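Side-chain contacts in possible TctC subunit of the Tripartite Tricarboxylate Transport(TTT) Family (Rhodopseudomonas palustris, PDB 6HKE), which binds malate as a periplasmic substrate-binding protein and probably delivers C4-dicarboxylates to a tripartite tricarboxylate transporter for uptake: residues A[58-63]-A[94-99]; A[65-70]-A[100-105]; A[82-87]-A[240-245]. The protein carries 2 engineered substitutions. All blocks are in the same frame, centred on the assembly; numbering follows the deposited sequence.

Overall arrangement
The three contacts form one cluster on the same side of the chain's centre. Contacts 1 and 2 have centres about 10 Å apart, contacts 1 and 3 about 7 Å, and contacts 2 and 3 about 8 Å. Along the chain the order is 58-63, 65-70, 82-87, 94-99, 100-105 and, much later, 240-245, so the segments interleave. Contacts 1 and 2 share helix 61-67. Contacts 2 and 3 reach neighbouring strands of one sheet, 102-118 and 236-244. Y96, F102, H84 and F242 link the three through ring packing. Contact 3 lies nearest the malate-binding H80 and contact 2 furthest. The cluster packs the scaffold near the pocket and does not line it.

Contact 1: A[58-63]-A[94-99]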
loop_
_atom_site.group_PDB
_atom_site.type_symbol
_atom_site.label_atom_id
_atom_site.label_comp_id
_atom_site.label_asym_id
_atom_site.label_seq_id
_atom_site.Cartn_x
_atom_site.Cartn_y
_atom_site.Cartn_z
ATOM N N GLY A 58 7.407 -4.044 11.328
ATOM C CA GLY A 58 6.573 -3.017 10.682
ATOM C C GLY A 58 6.418 -3.224 9.186
ATOM O O GLY A 58 6.483 -2.236 8.442
ATOM N N GLY A 59 6.185 -4.455 8.756
ATOM C CA GLY A 59 5.816 -4.747 7.362
ATOM C C GLY A 59 7.021 -5.100 6.511
ATOM O O GLY A 59 6.823 -5.295 5.298
ATOM N N THR A 60 8.214 -5.215 7.116
ATOM C CA THR A 60 9.494 -5.427 6.390
ATOM C C THR A 60 10.068 -6.823 6.593
ATOM O O THR A 60 10.940 -7.160 5.785
ATOM C CB THR A 60 10.551 -4.394 6.783
ATOM O OG1 THR A 60 10.889 -4.615 8.149
ATOM C CG2 THR A 60 10.061 -2.980 6.556
ATOM N N LEU A 61 9.632 -7.578 7.610
ATOM C CA LEU A 61 10.085 -8.968 7.858
ATOM C C LEU A 61 9.834 -9.838 6.625
ATOM O O LEU A 61 10.738 -10.587 6.276
ATOM C CB LEU A 61 9.377 -9.574 9.072
ATOM C CG LEU A 61 9.679 -11.060 9.302
ATOM C CD1 LEU A 61 11.124 -11.256 9.729
ATOM C CD2 LEU A 61 8.746 -11.654 10.338
ATOM N N ALA A 62 8.651 -9.775 6.008
ATOM C CA ALA A 62 8.314 -10.602 4.830
ATOM C C ALA A 62 9.378 -10.390 3.754
ATOM O O ALA A 62 9.907 -11.395 3.250
ATOM C CB ALA A 62 6.956 -10.276 4.287
ATOM N N ALA A 63 9.645 -9.124 3.417
ATOM C CA ALA A 63 10.579 -8.711 2.350
ATOM C C ALA A 63 11.994 -9.156 2.735
ATOM O O ALA A 63 12.761 -9.561 1.843
ATOM C CB ALA A 63 10.490 -7.223 2.111
ATOM N N LEU A 94 17.064 -0.645 7.942
ATOM C CA LEU A 94 16.274 -1.494 7.021
ATOM C C LEU A 94 17.190 -2.615 6.517
ATOM O O LEU A 94 18.313 -2.299 6.125
ATOM C CB LEU A 94 15.709 -0.651 5.873
ATOM C CG LEU A 94 14.751 -1.402 4.944
ATOM C CD1 LEU A 94 13.495 -1.843 5.686
ATOM C CD2 LEU A 94 14.395 -0.555 3.736
ATOM N N ALA A 95 16.716 -3.868 6.542
ATOM C CA ALA A 95 17.534 -5.094 6.359
ATOM C C ALA A 95 17.817 -5.359 4.875
ATOM O O ALA A 95 18.644 -6.208 4.599
ATOM C CB ALA A 95 16.858 -6.280 7.009
ATOM N N TYR A 96 17.187 -4.639 3.953
ATOM C CA TYR A 96 17.321 -4.870 2.494
ATOM C C TYR A 96 17.316 -3.519 1.795
ATOM O O TYR A 96 16.929 -2.520 2.414
ATOM C CB TYR A 96 16.186 -5.760 1.977
ATOM C CG TYR A 96 14.810 -5.233 2.289
ATOM C CD1 TYR A 96 14.227 -4.240 1.518
ATOM C CD2 TYR A 96 14.095 -5.708 3.372
ATOM C CE1 TYR A 96 12.967 -3.740 1.803
ATOM C CE2 TYR A 96 12.844 -5.207 3.683
ATOM C CZ TYR A 96 12.267 -4.230 2.889
ATOM O OH TYR A 96 11.030 -3.743 3.202
ATOM N N ARG A 97 17.774 -3.517 0.552
ATOM C CA ARG A 97 17.658 -2.394 -0.405
ATOM C C ARG A 97 16.498 -2.763 -1.331
ATOM O O ARG A 97 16.513 -3.811 -1.969
ATOM C CB ARG A 97 19.009 -2.221 -1.107
ATOM C CG ARG A 97 20.201 -2.234 -0.148
ATOM C CD ARG A 97 21.544 -2.505 -0.800
ATOM N NE ARG A 97 21.582 -3.847 -1.358
ATOM C CZ ARG A 97 22.492 -4.293 -2.220
ATOM N NH1 ARG A 97 23.467 -3.499 -2.644
ATOM N NH2 ARG A 97 22.423 -5.541 -2.665
ATOM N N PRO A 98 15.401 -1.989 -1.392
ATOM C CA PRO A 98 14.281 -2.384 -2.241
ATOM C C PRO A 98 14.630 -2.397 -3.734
ATOM O O PRO A 98 13.977 -3.132 -4.440
ATOM C CB PRO A 98 13.197 -1.347 -1.953
ATOM C CG PRO A 98 13.602 -0.742 -0.631
ATOM C CD PRO A 98 15.120 -0.788 -0.599
ATOM N N ASP A 99 15.625 -1.614 -4.172
ATOM C CA ASP A 99 16.087 -1.602 -5.591
ATOM C C ASP A 99 16.962 -2.825 -5.872
ATOM O O ASP A 99 16.761 -3.429 -6.921
ATOM C CB ASP A 99 16.793 -0.310 -6.027
ATOM C CG ASP A 99 17.752 0.334 -5.036
ATOM O OD1 ASP A 99 17.786 -0.092 -3.864
ATOM O OD2 ASP A 99 18.428 1.300 -5.450
#
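Y96 has the most surface buried here, and its ring lies against T60, just before helix 61-67, and A63 in its first turn. The ring stands with CG between the backbone N and carbonyl carbon of Y96 (chi1 56°), which carries it toward that helix. The carbonyl O of T60 meets the ring at its edge, near the ring plane, 3.4 Å from Y96 CE2. A63 approaches the ring obliquely, with its CB 3.5 Å from Y96 CE2. The methyl of T60 packs beside the phenol oxygen, T60 CG2 to Y96 OH at 3.6 Å. T60 CG2 also lies 3.7 Å from L94 CD1. L94 lays its CG over the centre of one face of the Y96 ring. The side-chain hydroxyls have other partners: Y96 OH is hydrogen-bonded to T83 O and T60 OG1 to A57 O. The backbone O of T60 bonds T64 OG1. The T60 side chain is about 9 Å from the bound (2S)-malate, near the pocket but not lining it. The contact sets the loop between helix 82-90 and strand 102-118 against helix 61-67; A63 and L94 also touch helix 82-90, and Y96 packs edge-to-face on F102.

Contact 2: A[65-70]-A[100-105]; sequences RVAHAA and KDFTPV
A67 and F102 make the apolar part of this contact. The methyl of A67 touches the far end of the phenyl ring, with A67 CB 4.0 Å from F102 CZ. The backbone of A67 joins in, as A67 N lies 3.9 Å from F102 CE1. This approach is oblique to the ring. F102 holds CG beside its backbone N and anti to the carbonyl carbon (chi1 -60°), and this sends the ring across to A67. V66 adds a looser touch through its backbone carbon.

Helix 61-67 belongs to the beta-alpha-beta crossover from strand 49-53 to strand 75-80, both parallel to strand 18-22. The end of this helix packs on F102 of strand 102-118, in a type II periplasmic binding protein. V66 also packs on I77 of strand 75-80 and on P244 of strand 236-244. F102 makes an edge-to-face contact with H84.

The polar link is a single bridging water. It donates to A67 O at 2.5 Å and to D101 O at 2.6 Å. It joins the backbone carbonyls of A67 and D101. The chain turns out of the helix with two backbone bonds, H68 N to R65 O and A69 N to V66 O, each 3.1 Å long.

D101 OD1 forms a salt bridge with R97 NH2, while D101 meets A67 through its backbone O, with A67 CA 4.1 Å from D101 O.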
loop_
_atom_site.group_PDB
_atom_site.type_symbol
_atom_site.label_atom_id
_atom_site.label_comp_id
_atom_site.label_asym_id
_atom_site.label_seq_id
_atom_site.Cartn_x
_atom_site.Cartn_y
_atom_site.Cartn_z
ATOM N N ARG A 65 12.787 -11.867 4.636
ATOM C CA ARG A 65 12.838 -13.345 4.444
ATOM C C ARG A 65 12.874 -13.646 2.942
ATOM O O ARG A 65 13.647 -14.520 2.545
ATOM C CB ARG A 65 11.689 -14.074 5.156
ATOM C CG ARG A 65 11.954 -14.292 6.643
ATOM C CD ARG A 65 11.155 -15.437 7.264
ATOM N NE ARG A 65 11.213 -15.388 8.725
ATOM C CZ ARG A 65 10.220 -15.709 9.557
ATOM N NH1 ARG A 65 10.396 -15.602 10.867
ATOM N NH2 ARG A 65 9.046 -16.108 9.092
ATOM N N VAL A 66 12.118 -12.921 2.117
ATOM C CA VAL A 66 12.084 -13.224 0.655
ATOM C C VAL A 66 13.368 -12.712 -0.024
ATOM O O VAL A 66 13.804 -13.335 -0.988
ATOM C CB VAL A 66 10.789 -12.725 -0.006
ATOM C CG1 VAL A 66 10.849 -12.853 -1.522
ATOM C CG2 VAL A 66 9.599 -13.504 0.533
ATOM N N ALA A 67 14.015 -11.676 0.495
ATOM C CA ALA A 67 15.359 -11.263 0.031
ATOM C C ALA A 67 16.306 -12.471 0.099
ATOM O O ALA A 67 17.185 -12.573 -0.765
ATOM C CB ALA A 67 15.858 -10.111 0.864
ATOM N N HIS A 68 16.068 -13.376 1.054
ATOM C CA HIS A 68 16.928 -14.533 1.420
ATOM C C HIS A 68 16.382 -15.850 0.850
ATOM O O HIS A 68 17.054 -16.880 1.064
ATOM C CB HIS A 68 17.085 -14.598 2.953
ATOM C CG HIS A 68 17.912 -13.474 3.484
ATOM N ND1 HIS A 68 17.408 -12.519 4.340
ATOM C CD2 HIS A 68 19.185 -13.105 3.224
ATOM C CE1 HIS A 68 18.345 -11.631 4.613
ATOM N NE2 HIS A 68 19.442 -11.973 3.950
ATOM N N ALA A 69 15.220 -15.835 0.178
ATOM C CA ALA A 69 14.588 -17.041 -0.413
ATOM C C ALA A 69 15.425 -17.496 -1.618
ATOM O O ALA A 69 16.230 -16.679 -2.125
ATOM C CB ALA A 69 13.151 -16.781 -0.818
ATOM N N ALA A 70 15.237 -18.753 -2.036
ATOM C CA ALA A 70 15.783 -19.340 -3.279
ATOM C C ALA A 70 15.318 -18.512 -4.476
ATOM O O ALA A 70 14.125 -18.271 -4.623
ATOM C CB ALA A 70 15.334 -20.777 -3.380
ATOM N N LYS A 100 17.868 -3.196 -4.973
ATOM C CA LYS A 100 19.004 -4.083 -5.314
ATOM C C LYS A 100 18.869 -5.481 -4.708
ATOM O O LYS A 100 19.586 -6.383 -5.171
ATOM C CB LYS A 100 20.299 -3.410 -4.870
ATOM C CG LYS A 100 20.690 -2.207 -5.718
ATOM C CD LYS A 100 21.890 -1.460 -5.169
ATOM C CE LYS A 100 22.509 -0.526 -6.182
ATOM N NZ LYS A 100 21.687 0.693 -6.356
ATOM N N ASP A 101 17.986 -5.701 -3.736
ATOM C CA ASP A 101 17.850 -7.038 -3.094
ATOM C C ASP A 101 16.636 -7.777 -3.678
ATOM O O ASP A 101 16.273 -8.834 -3.127
ATOM C CB ASP A 101 17.868 -6.884 -1.574
ATOM C CG ASP A 101 19.258 -6.572 -1.056
ATOM O OD1 ASP A 101 20.212 -7.198 -1.559
ATOM O OD2 ASP A 101 19.385 -5.706 -0.174
ATOM N N PHE A 102 16.068 -7.267 -4.778
ATOM C CA PHE A 102 14.846 -7.801 -5.431
ATOM C C PHE A 102 14.946 -7.659 -6.943
ATOM O O PHE A 102 15.536 -6.678 -7.456
ATOM C CB PHE A 102 13.576 -7.104 -4.937
ATOM C CG PHE A 102 13.388 -7.276 -3.456
ATOM C CD1 PHE A 102 12.861 -8.446 -2.942
ATOM C CD2 PHE A 102 13.855 -6.319 -2.575
ATOM C CE1 PHE A 102 12.747 -8.629 -1.569
ATOM C CE2 PHE A 102 13.733 -6.502 -1.207
ATOM C CZ PHE A 102 13.161 -7.648 -0.705
ATOM N N THR A 103 14.378 -8.651 -7.620
ATOM C CA THR A 103 14.064 -8.595 -9.057
ATOM C C THR A 103 12.595 -8.215 -9.157
ATOM O O THR A 103 11.722 -9.027 -8.828
ATOM C CB THR A 103 14.450 -9.897 -9.762
ATOM O OG1 THR A 103 15.855 -10.008 -9.551
ATOM C CG2 THR A 103 14.125 -9.884 -11.238
ATOM N N PRO A 104 12.310 -6.962 -9.575
ATOM C CA PRO A 104 10.947 -6.520 -9.840
ATOM C C PRO A 104 10.319 -7.440 -10.893
ATOM O O PRO A 104 10.967 -7.735 -11.854
ATOM C CB PRO A 104 11.117 -5.098 -10.397
ATOM C CG PRO A 104 12.542 -5.084 -10.885
ATOM C CD PRO A 104 13.293 -5.926 -9.889
ATOM N N VAL A 105 9.079 -7.858 -10.689
ATOM C CA VAL A 105 8.339 -8.713 -11.655
ATOM C C VAL A 105 7.330 -7.834 -12.390
ATOM O O VAL A 105 7.393 -7.793 -13.643
ATOM C CB VAL A 105 7.689 -9.909 -10.937
ATOM C CG1 VAL A 105 6.764 -10.711 -11.834
ATOM C CG2 VAL A 105 8.758 -10.798 -10.354
HETATM O O HOH W 1 17.347 -11.189 -2.875
#

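Contact 3: A[82-87]-A[240-245]; sequences GTHGAA and GLFAPR
H84 and F242 stack face to face, approaching from opposite directions. The ring centroids are 4.1 Å apart and the planes are tilted by 23°. The overlap is uneven. H84 CD2 sits over the centre of the phenyl ring, whereas F242 CE1 lies toward the rim of the imidazole. The closest pair is H84 CD2 and F242 CE2, at 3.7 Å. The stem of the histidine takes part too, with H84 CB 3.9 Å from F242 CZ. Both side chains hold CG beside the backbone N, anti to the carbonyl carbon (chi1 -76° for H84 and -53° for F242), and each CB is directed to the other segment.

The rotation of the imidazole is fixed at its edge. T83 OG1 lies in the ring plane and is hydrogen-bonded to H84 ND1 at 2.7 Å.

Strand 236-244 runs antiparallel to both 75-80 and 102-118 in the sheet of this type II periplasmic binding protein. Helix 82-90 follows strand 75-80 almost at once. The stack ties it to strand 236-244. The helix opens with a wider pi-type turn, in which A87 N bonds G82 O at 3.0 Å.

H80, which binds malate, is close by. Its backbone N is hydrogen-bonded to T83 OG1, and its ND1 to G82 N. T83 is thus a second-shell residue of the pocket. H84 stands one step further back, bonded to T83, with its side chain about 10 Å from the bound malate. F242 also packs on L290 and V294 of helix 287-305.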
loop_
_atom_site.group_PDB
_atom_site.type_symbol
_atom_site.label_atom_id
_atom_site.label_comp_id
_atom_site.label_asym_id
_atom_site.label_seq_id
_atom_site.Cartn_x
_atom_site.Cartn_y
_atom_site.Cartn_z
ATOM N N GLY A 82 5.506 1.686 0.698
ATOM C CA GLY A 82 6.146 1.594 2.026
ATOM C C GLY A 82 7.330 0.633 2.036
ATOM O O GLY A 82 8.465 1.064 2.255
ATOM N N THR A 83 7.096 -0.655 1.806
ATOM C CA THR A 83 8.099 -1.711 2.081
ATOM C C THR A 83 9.274 -1.547 1.124
ATOM O O THR A 83 10.390 -1.924 1.514
ATOM C CB THR A 83 7.471 -3.093 1.943
ATOM O OG1 THR A 83 7.002 -3.198 0.599
ATOM C CG2 THR A 83 6.347 -3.293 2.929
ATOM N N HIS A 84 9.016 -1.008 -0.077
ATOM C CA HIS A 84 9.994 -0.952 -1.187
ATOM C C HIS A 84 10.203 0.487 -1.646
ATOM O O HIS A 84 10.571 0.669 -2.824
ATOM C CB HIS A 84 9.541 -1.864 -2.324
ATOM C CG HIS A 84 9.776 -3.297 -2.015
ATOM N ND1 HIS A 84 9.031 -3.971 -1.084
ATOM C CD2 HIS A 84 10.705 -4.163 -2.479
ATOM C CE1 HIS A 84 9.488 -5.208 -0.991
ATOM N NE2 HIS A 84 10.523 -5.355 -1.847
ATOM N N GLY A 85 10.014 1.460 -0.748
ATOM C CA GLY A 85 10.099 2.892 -1.088
ATOM C C GLY A 85 10.451 3.724 0.123
ATOM O O GLY A 85 11.651 3.859 0.419
ATOM N N ALA A 86 9.426 4.244 0.800
ATOM C CA ALA A 86 9.517 5.112 1.994
ATOM C C ALA A 86 10.368 4.444 3.081
ATOM O O ALA A 86 11.010 5.189 3.812
ATOM C CB ALA A 86 8.141 5.463 2.501
ATOM N N ALA A 87 10.386 3.113 3.184
ATOM C CA ALA A 87 11.065 2.384 4.286
ATOM C C ALA A 87 12.558 2.761 4.347
ATOM O O ALA A 87 13.127 2.819 5.462
ATOM C CB ALA A 87 10.880 0.899 4.124
ATOM N N GLY A 240 3.470 -3.813 -5.859
ATOM C CA GLY A 240 4.302 -4.551 -6.816
ATOM C C GLY A 240 4.539 -5.990 -6.407
ATOM O O GLY A 240 4.537 -6.297 -5.178
ATOM N N LEU A 241 4.788 -6.826 -7.419
ATOM C CA LEU A 241 5.276 -8.221 -7.275
ATOM C C LEU A 241 6.781 -8.217 -7.558
ATOM O O LEU A 241 7.171 -7.724 -8.621
ATOM C CB LEU A 241 4.499 -9.118 -8.242
ATOM C CG LEU A 241 4.760 -10.613 -8.102
ATOM C CD1 LEU A 241 4.371 -11.125 -6.716
ATOM C CD2 LEU A 241 4.011 -11.367 -9.187
ATOM N N PHE A 242 7.581 -8.694 -6.601
ATOM C CA PHE A 242 9.059 -8.838 -6.681
ATOM C C PHE A 242 9.478 -10.284 -6.380
ATOM O O PHE A 242 8.740 -11.003 -5.684
ATOM C CB PHE A 242 9.746 -7.950 -5.642
ATOM C CG PHE A 242 9.355 -6.495 -5.663
ATOM C CD1 PHE A 242 8.110 -6.087 -5.210
ATOM C CD2 PHE A 242 10.247 -5.532 -6.096
ATOM C CE1 PHE A 242 7.764 -4.743 -5.205
ATOM C CE2 PHE A 242 9.904 -4.191 -6.070
ATOM C CZ PHE A 242 8.664 -3.799 -5.630
ATOM N N ALA A 243 10.659 -10.657 -6.883
ATOM C CA ALA A 243 11.315 -11.967 -6.703
ATOM C C ALA A 243 12.645 -11.727 -6.004
ATOM O O ALA A 243 13.128 -10.590 -5.967
ATOM C CB ALA A 243 11.510 -12.655 -8.032
ATOM N N PRO A 244 13.265 -12.775 -5.417
ATOM C CA PRO A 244 14.595 -12.637 -4.832
ATOM C C PRO A 244 15.538 -12.177 -5.941
ATOM O O PRO A 244 15.257 -12.467 -7.097
ATOM C CB PRO A 244 14.900 -14.032 -4.268
ATOM C CG PRO A 244 13.530 -14.632 -4.040
ATOM C CD PRO A 244 12.708 -14.124 -5.206
ATOM N N ARG A 245 16.580 -11.426 -5.581
ATOM C CA ARG A 245 17.547 -10.904 -6.574
ATOM C C ARG A 245 18.187 -12.120 -7.243
ATOM O O ARG A 245 18.373 -13.122 -6.562
ATOM C CB ARG A 245 18.556 -9.968 -5.911
ATOM C CG ARG A 245 19.328 -9.108 -6.899
ATOM C CD ARG A 245 18.440 -8.277 -7.805
ATOM N NE ARG A 245 19.220 -7.309 -8.567
ATOM C CZ ARG A 245 18.734 -6.207 -9.132
ATOM N NH1 ARG A 245 17.445 -5.915 -9.048
ATOM N NH2 ARG A 245 19.547 -5.391 -9.787
#